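Local atomic coordinates of protein PTHB1 (Homo sapiens, PDB entry 4YD8), a protein that forms part of the BBSome, a coat complex thought to sort specific membrane proteins to the primary cilium and required for ciliogenesis. Residues A10-F24 against V348-Y362. Residues are numbered along the deposited sequence; the frame is centred on the assembly and turned at random. Where two conformers were deposited one is given.
Sequences ARDWWSTILGDKEEF and VIVTLSDDGHLQCSY
Trp-13 is clamped between Tyr-362 and Cys-360, which lie over opposite faces of its indole. The phenol ring forms an offset stack on the five-membered ring, planes 20° apart, with Trp-13 CD1 3.3 Å from Tyr-362 CZ. From the other side Cys-360 CB makes a CH-pi contact, 3.6 Å from Trp-13 CE2, while Val-348 CG1 meets the indole edge. The sandwich sits at a classic beta bulge, where Trp-13 and Trp-14 both face Cys-360: Trp-13 N binds Cys-360 O (3.0 Å), and Cys-360 N binds Trp-14 O (2.8 Å). With its CG held between backbone N and carbonyl carbon (chi1 56°), the Trp-13 ring swings across the 357-362 strand. With an alanine in place of Tyr-362 the stacked phenol is gone, which would probably uncover the indole face it now packs on and let the ring turn more freely. Farther along, Trp-14 CZ3 touches Leu-358 CD2 at 3.9 Å, and Phe-24 CE1 presses on Gly-356 CA at 3.3 Å; Leu-18, Phe-24 and Leu-352 pack onto Val-46 of the adjacent blade. The face bearing Asp-12, Ser-15 and Ile-17 is looser and largely exposed. There Ile-17 runs alongside His-357, whose ND1 shares a water with Thr-16 O. Strand 8-17 thus pairs antiparallel with the propeller's last strand, 357-362, the "Velcro" ring closure characteristic of beta-propellers, here the seven-bladed N-terminal domain.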
loop_
_atom_site.group_PDB
_atom_site.type_symbol
_atom_site.label_atom_id
_atom_site.label_comp_id
_atom_site.label_asym_id
_atom_site.label_seq_id
_atom_site.Cartn_x
_atom_site.Cartn_y
_atom_site.Cartn_z
ATOM N N ALA A 10 19.013 1.040 12.796
ATOM C CA ALA A 10 17.947 1.970 12.444
ATOM C C ALA A 10 18.038 3.242 13.280
ATOM O O ALA A 10 18.351 3.189 14.468
ATOM C CB ALA A 10 16.585 1.320 12.619
ATOM N N ARG A 11 17.794 4.380 12.637
ATOM C CA ARG A 11 17.644 5.650 13.339
ATOM C C ARG A 11 16.171 5.774 13.699
ATOM O O ARG A 11 15.440 6.606 13.155
ATOM C CB ARG A 11 18.103 6.825 12.476
ATOM C CG ARG A 11 19.568 7.205 12.586
ATOM C CD ARG A 11 20.529 6.107 12.172
ATOM N NE ARG A 11 21.893 6.443 12.586
ATOM C CZ ARG A 11 22.921 5.599 12.580
ATOM N NH1 ARG A 11 22.762 4.347 12.168
ATOM N NH2 ARG A 11 24.115 6.013 12.987
ATOM N N ASP A 12 15.729 4.909 14.596
ATOM C CA ASP A 12 14.335 4.886 15.001
ATOM C C ASP A 12 14.023 6.000 15.989
ATOM O O ASP A 12 14.904 6.469 16.721
ATOM C CB ASP A 12 13.979 3.537 15.619
ATOM C CG ASP A 12 14.801 3.241 16.857
ATOM O OD1 ASP A 12 16.033 3.266 16.740
ATOM O OD2 ASP A 12 14.228 2.999 17.939
ATOM N N TRP A 13 12.769 6.432 16.006
ATOM C CA TRP A 13 12.380 7.470 16.942
ATOM C C TRP A 13 11.022 7.198 17.570
ATOM O O TRP A 13 10.544 8.001 18.370
ATOM C CB TRP A 13 12.399 8.848 16.261
ATOM C CG TRP A 13 11.545 8.980 15.028
ATOM C CD1 TRP A 13 11.919 8.731 13.733
ATOM C CD2 TRP A 13 10.187 9.421 14.976
ATOM N NE1 TRP A 13 10.862 8.972 12.883
ATOM C CE2 TRP A 13 9.794 9.413 13.619
ATOM C CE3 TRP A 13 9.259 9.828 15.949
ATOM C CZ2 TRP A 13 8.513 9.788 13.210
ATOM C CZ3 TRP A 13 7.988 10.198 15.544
ATOM C CH2 TRP A 13 7.621 10.169 14.185
ATOM N N TRP A 14 10.409 6.065 17.225
ATOM C CA TRP A 14 9.096 5.704 17.769
ATOM C C TRP A 14 8.746 4.267 17.411
ATOM O O TRP A 14 8.925 3.843 16.269
ATOM C CB TRP A 14 8.001 6.630 17.242
ATOM C CG TRP A 14 6.622 6.413 17.830
ATOM C CD1 TRP A 14 6.101 7.020 18.933
ATOM C CD2 TRP A 14 5.580 5.569 17.311
ATOM N NE1 TRP A 14 4.814 6.595 19.150
ATOM C CE2 TRP A 14 4.469 5.705 18.171
ATOM C CE3 TRP A 14 5.488 4.699 16.224
ATOM C CZ2 TRP A 14 3.272 5.016 17.963
ATOM C CZ3 TRP A 14 4.294 4.021 16.014
ATOM C CH2 TRP A 14 3.206 4.182 16.882
ATOM N N SER A 15 8.233 3.520 18.379
ATOM C CA SER A 15 7.693 2.209 18.073
ATOM C C SER A 15 6.551 1.866 19.012
ATOM O O SER A 15 6.424 2.427 20.101
ATOM C CB SER A 15 8.784 1.133 18.140
ATOM O OG SER A 15 9.142 0.833 19.477
ATOM N N THR A 16 5.696 0.960 18.572
ATOM C CA THR A 16 4.670 0.431 19.452
ATOM C C THR A 16 4.406 -1.017 19.067
ATOM O O THR A 16 4.877 -1.500 18.032
ATOM C CB THR A 16 3.358 1.262 19.395
ATOM O OG1 THR A 16 2.546 0.974 20.545
ATOM C CG2 THR A 16 2.558 0.963 18.132
ATOM N N ILE A 17 3.660 -1.708 19.914
ATOM C CA ILE A 17 3.201 -3.047 19.592
ATOM C C ILE A 17 1.681 -3.013 19.556
ATOM O O ILE A 17 1.044 -2.557 20.506
ATOM C CB ILE A 17 3.713 -4.083 20.607
ATOM C CG1 ILE A 17 5.239 -4.143 20.559
ATOM C CG2 ILE A 17 3.127 -5.456 20.317
ATOM C CD1 ILE A 17 5.850 -5.113 21.584
ATOM N N LEU A 18 1.112 -3.468 18.443
ATOM C CA LEU A 18 -0.325 -3.373 18.202
ATOM C C LEU A 18 -1.106 -4.544 18.789
ATOM O O LEU A 18 -1.060 -5.654 18.261
ATOM C CB LEU A 18 -0.593 -3.297 16.702
ATOM C CG LEU A 18 0.050 -2.114 15.990
ATOM C CD1 LEU A 18 -0.309 -2.131 14.516
ATOM C CD2 LEU A 18 -0.416 -0.834 16.635
ATOM N N GLY A 19 -1.822 -4.289 19.877
ATOM C CA GLY A 19 -2.659 -5.300 20.497
ATOM C C GLY A 19 -1.882 -6.459 21.088
ATOM O O GLY A 19 -0.679 -6.356 21.342
ATOM N N ASP A 20 -2.582 -7.570 21.306
ATOM C CA ASP A 20 -1.986 -8.744 21.927
ATOM C C ASP A 20 -2.009 -9.933 20.984
ATOM O O ASP A 20 -3.059 -10.538 20.762
ATOM C CB ASP A 20 -2.717 -9.094 23.225
ATOM C CG ASP A 20 -1.869 -9.932 24.158
ATOM O OD1 ASP A 20 -1.763 -11.157 23.932
ATOM O OD2 ASP A 20 -1.303 -9.363 25.114
ATOM N N LYS A 21 -0.840 -10.259 20.442
ATOM C CA LYS A 21 -0.692 -11.358 19.489
ATOM C C LYS A 21 -1.646 -11.209 18.305
ATOM O O LYS A 21 -2.258 -12.175 17.860
ATOM C CB LYS A 21 -0.909 -12.710 20.177
ATOM C CG LYS A 21 -0.111 -12.905 21.465
ATOM C CD LYS A 21 1.313 -12.369 21.347
ATOM C CE LYS A 21 2.118 -12.620 22.622
ATOM N NZ LYS A 21 2.595 -11.341 23.232
ATOM N N GLU A 22 -1.770 -9.986 17.803
ATOM C CA GLU A 22 -2.507 -9.744 16.575
ATOM C C GLU A 22 -1.616 -10.060 15.373
ATOM O O GLU A 22 -0.397 -10.112 15.492
ATOM C CB GLU A 22 -3.019 -8.294 16.530
ATOM C CG GLU A 22 -3.967 -7.979 17.698
ATOM C CD GLU A 22 -4.686 -6.646 17.564
ATOM O OE1 GLU A 22 -4.803 -6.126 16.435
ATOM O OE2 GLU A 22 -5.164 -6.134 18.596
ATOM N N GLU A 23 -2.239 -10.286 14.222
ATOM C CA GLU A 23 -1.553 -10.648 12.986
ATOM C C GLU A 23 -1.913 -9.655 11.888
ATOM O O GLU A 23 -3.017 -9.098 11.844
ATOM C CB GLU A 23 -1.904 -12.086 12.552
ATOM C CG GLU A 23 -1.620 -13.137 13.615
ATOM C CD GLU A 23 -2.257 -14.489 13.316
ATOM O OE1 GLU A 23 -3.030 -14.599 12.339
ATOM O OE2 GLU A 23 -1.976 -15.447 14.065
ATOM N N PHE A 24 -0.945 -9.417 11.012
ATOM C CA PHE A 24 -1.036 -8.402 9.977
ATOM C C PHE A 24 -0.375 -8.922 8.719
ATOM O O PHE A 24 0.444 -9.833 8.786
ATOM C CB PHE A 24 -0.329 -7.118 10.420
ATOM C CG PHE A 24 -0.813 -6.582 11.733
ATOM C CD1 PHE A 24 -0.376 -7.136 12.934
ATOM C CD2 PHE A 24 -1.679 -5.513 11.771
ATOM C CE1 PHE A 24 -0.836 -6.644 14.139
ATOM C CE2 PHE A 24 -2.129 -5.013 12.974
ATOM C CZ PHE A 24 -1.711 -5.587 14.157
ATOM N N VAL A 348 10.190 9.831 6.272
ATOM C CA VAL A 348 10.175 8.949 7.434
ATOM C C VAL A 348 9.747 7.542 7.017
ATOM O O VAL A 348 8.759 7.374 6.317
ATOM C CB VAL A 348 9.239 9.476 8.541
ATOM C CG1 VAL A 348 9.009 8.400 9.614
ATOM C CG2 VAL A 348 9.808 10.760 9.165
ATOM N N ILE A 349 10.504 6.539 7.442
ATOM C CA ILE A 349 10.200 5.141 7.140
ATOM C C ILE A 349 9.296 4.560 8.212
ATOM O O ILE A 349 9.578 4.699 9.402
ATOM C CB ILE A 349 11.475 4.271 7.062
ATOM C CG1 ILE A 349 12.387 4.728 5.929
ATOM C CG2 ILE A 349 11.131 2.779 6.863
ATOM C CD1 ILE A 349 13.681 3.928 5.887
ATOM N N VAL A 350 8.213 3.921 7.793
ATOM C CA VAL A 350 7.346 3.220 8.735
ATOM C C VAL A 350 7.328 1.743 8.367
ATOM O O VAL A 350 7.042 1.400 7.220
ATOM C CB VAL A 350 5.909 3.764 8.724
ATOM C CG1 VAL A 350 5.024 2.983 9.718
ATOM C CG2 VAL A 350 5.897 5.282 9.018
ATOM N N THR A 351 7.650 0.875 9.323
ATOM C CA THR A 351 7.570 -0.576 9.089
ATOM C C THR A 351 6.557 -1.261 10.000
ATOM O O THR A 351 6.383 -0.875 11.159
ATOM C CB THR A 351 8.925 -1.283 9.309
ATOM O OG1 THR A 351 9.385 -1.025 10.647
ATOM C CG2 THR A 351 9.967 -0.810 8.302
ATOM N N LEU A 352 5.921 -2.307 9.474
ATOM C CA LEU A 352 4.988 -3.128 10.230
ATOM C C LEU A 352 5.351 -4.603 10.075
ATOM O O LEU A 352 5.535 -5.084 8.950
ATOM C CB LEU A 352 3.552 -2.892 9.748
ATOM C CG LEU A 352 2.467 -3.775 10.377
ATOM C CD1 LEU A 352 2.280 -3.449 11.861
ATOM C CD2 LEU A 352 1.168 -3.597 9.621
ATOM N N SER A 353 5.448 -5.317 11.195
ATOM C CA SER A 353 5.735 -6.759 11.171
ATOM C C SER A 353 4.430 -7.564 11.227
ATOM O O SER A 353 3.363 -7.008 11.509
ATOM C CB SER A 353 6.648 -7.151 12.336
ATOM O OG SER A 353 5.950 -7.086 13.566
ATOM N N ASP A 354 4.491 -8.871 10.981
ATOM C CA ASP A 354 3.240 -9.617 10.909
ATOM C C ASP A 354 2.645 -9.886 12.288
ATOM O O ASP A 354 1.515 -10.358 12.391
ATOM C CB ASP A 354 3.401 -10.933 10.119
ATOM C CG ASP A 354 4.299 -11.963 10.798
ATOM O OD1 ASP A 354 4.699 -11.797 11.968
ATOM O OD2 ASP A 354 4.581 -12.986 10.134
ATOM N N ASP A 355 3.383 -9.570 13.349
ATOM C CA ASP A 355 2.816 -9.712 14.683
ATOM C C ASP A 355 2.617 -8.351 15.359
ATOM O O ASP A 355 2.396 -8.263 16.568
ATOM C CB ASP A 355 3.688 -10.638 15.540
ATOM C CG ASP A 355 5.087 -10.100 15.752
ATOM O OD1 ASP A 355 5.492 -9.152 15.047
ATOM O OD2 ASP A 355 5.791 -10.639 16.627
ATOM N N GLY A 356 2.675 -7.286 14.573
ATOM C CA GLY A 356 2.215 -6.001 15.063
ATOM C C GLY A 356 3.255 -5.068 15.640
ATOM O O GLY A 356 2.902 -4.124 16.339
ATOM N N HIS A 357 4.528 -5.310 15.351
ATOM C CA HIS A 357 5.547 -4.327 15.714
ATOM C C HIS A 357 5.526 -3.210 14.679
ATOM O O HIS A 357 5.712 -3.441 13.484
ATOM C CB HIS A 357 6.930 -4.965 15.814
ATOM C CG HIS A 357 7.052 -5.937 16.946
ATOM N ND1 HIS A 357 7.517 -5.573 18.193
ATOM C CD2 HIS A 357 6.747 -7.254 17.028
ATOM C CE1 HIS A 357 7.507 -6.627 18.989
ATOM N NE2 HIS A 357 7.043 -7.660 18.307
ATOM N N LEU A 358 5.266 -2.001 15.153
ATOM C CA LEU A 358 5.144 -0.839 14.287
ATOM C C LEU A 358 6.219 0.165 14.670
ATOM O O LEU A 358 6.309 0.566 15.838
ATOM C CB LEU A 358 3.750 -0.226 14.413
ATOM C CG LEU A 358 3.408 0.998 13.555
ATOM C CD1 LEU A 358 3.415 0.632 12.070
ATOM C CD2 LEU A 358 2.061 1.564 13.973
ATOM N N GLN A 359 7.034 0.583 13.709
ATOM C CA GLN A 359 8.193 1.425 14.017
ATOM C C GLN A 359 8.406 2.554 13.012
ATOM O O GLN A 359 8.283 2.345 11.791
ATOM C CB GLN A 359 9.466 0.565 14.087
ATOM C CG GLN A 359 10.756 1.385 14.353
ATOM C CD GLN A 359 11.924 0.498 14.687
ATOM O OE1 GLN A 359 12.418 -0.237 13.833
ATOM N NE2 GLN A 359 12.378 0.557 15.937
ATOM N N CYS A 360 8.752 3.735 13.508
ATOM C CA CYS A 360 9.138 4.853 12.643
ATOM C C CYS A 360 10.629 5.078 12.759
ATOM O O CYS A 360 11.174 5.069 13.870
ATOM C CB CYS A 360 8.414 6.154 13.028
ATOM S SG CYS A 360 6.622 6.080 12.922
ATOM N N SER A 361 11.283 5.302 11.627
ATOM C CA SER A 361 12.715 5.585 11.630
ATOM C C SER A 361 13.081 6.602 10.555
ATOM O O SER A 361 12.287 6.888 9.649
ATOM C CB SER A 361 13.515 4.298 11.431
ATOM O OG SER A 361 13.149 3.668 10.224
ATOM N N TYR A 362 14.280 7.164 10.683
ATOM C CA TYR A 362 14.800 8.100 9.708
ATOM C C TYR A 362 15.770 7.388 8.771
ATOM O O TYR A 362 16.394 6.385 9.132
ATOM C CB TYR A 362 15.522 9.265 10.380
ATOM C CG TYR A 362 14.717 10.083 11.367
ATOM C CD1 TYR A 362 13.609 10.826 10.959
ATOM C CD2 TYR A 362 15.108 10.174 12.694
ATOM C CE1 TYR A 362 12.894 11.603 11.868
ATOM C CE2 TYR A 362 14.413 10.955 13.605
ATOM C CZ TYR A 362 13.309 11.665 13.190
ATOM O OH TYR A 362 12.632 12.439 14.108
HETATM O O HOH W 1 17.271 4.097 9.888
HETATM O O HOH W 2 7.638 -2.441 18.128
HETATM O O HOH W 3 0.266 -7.956 18.409
#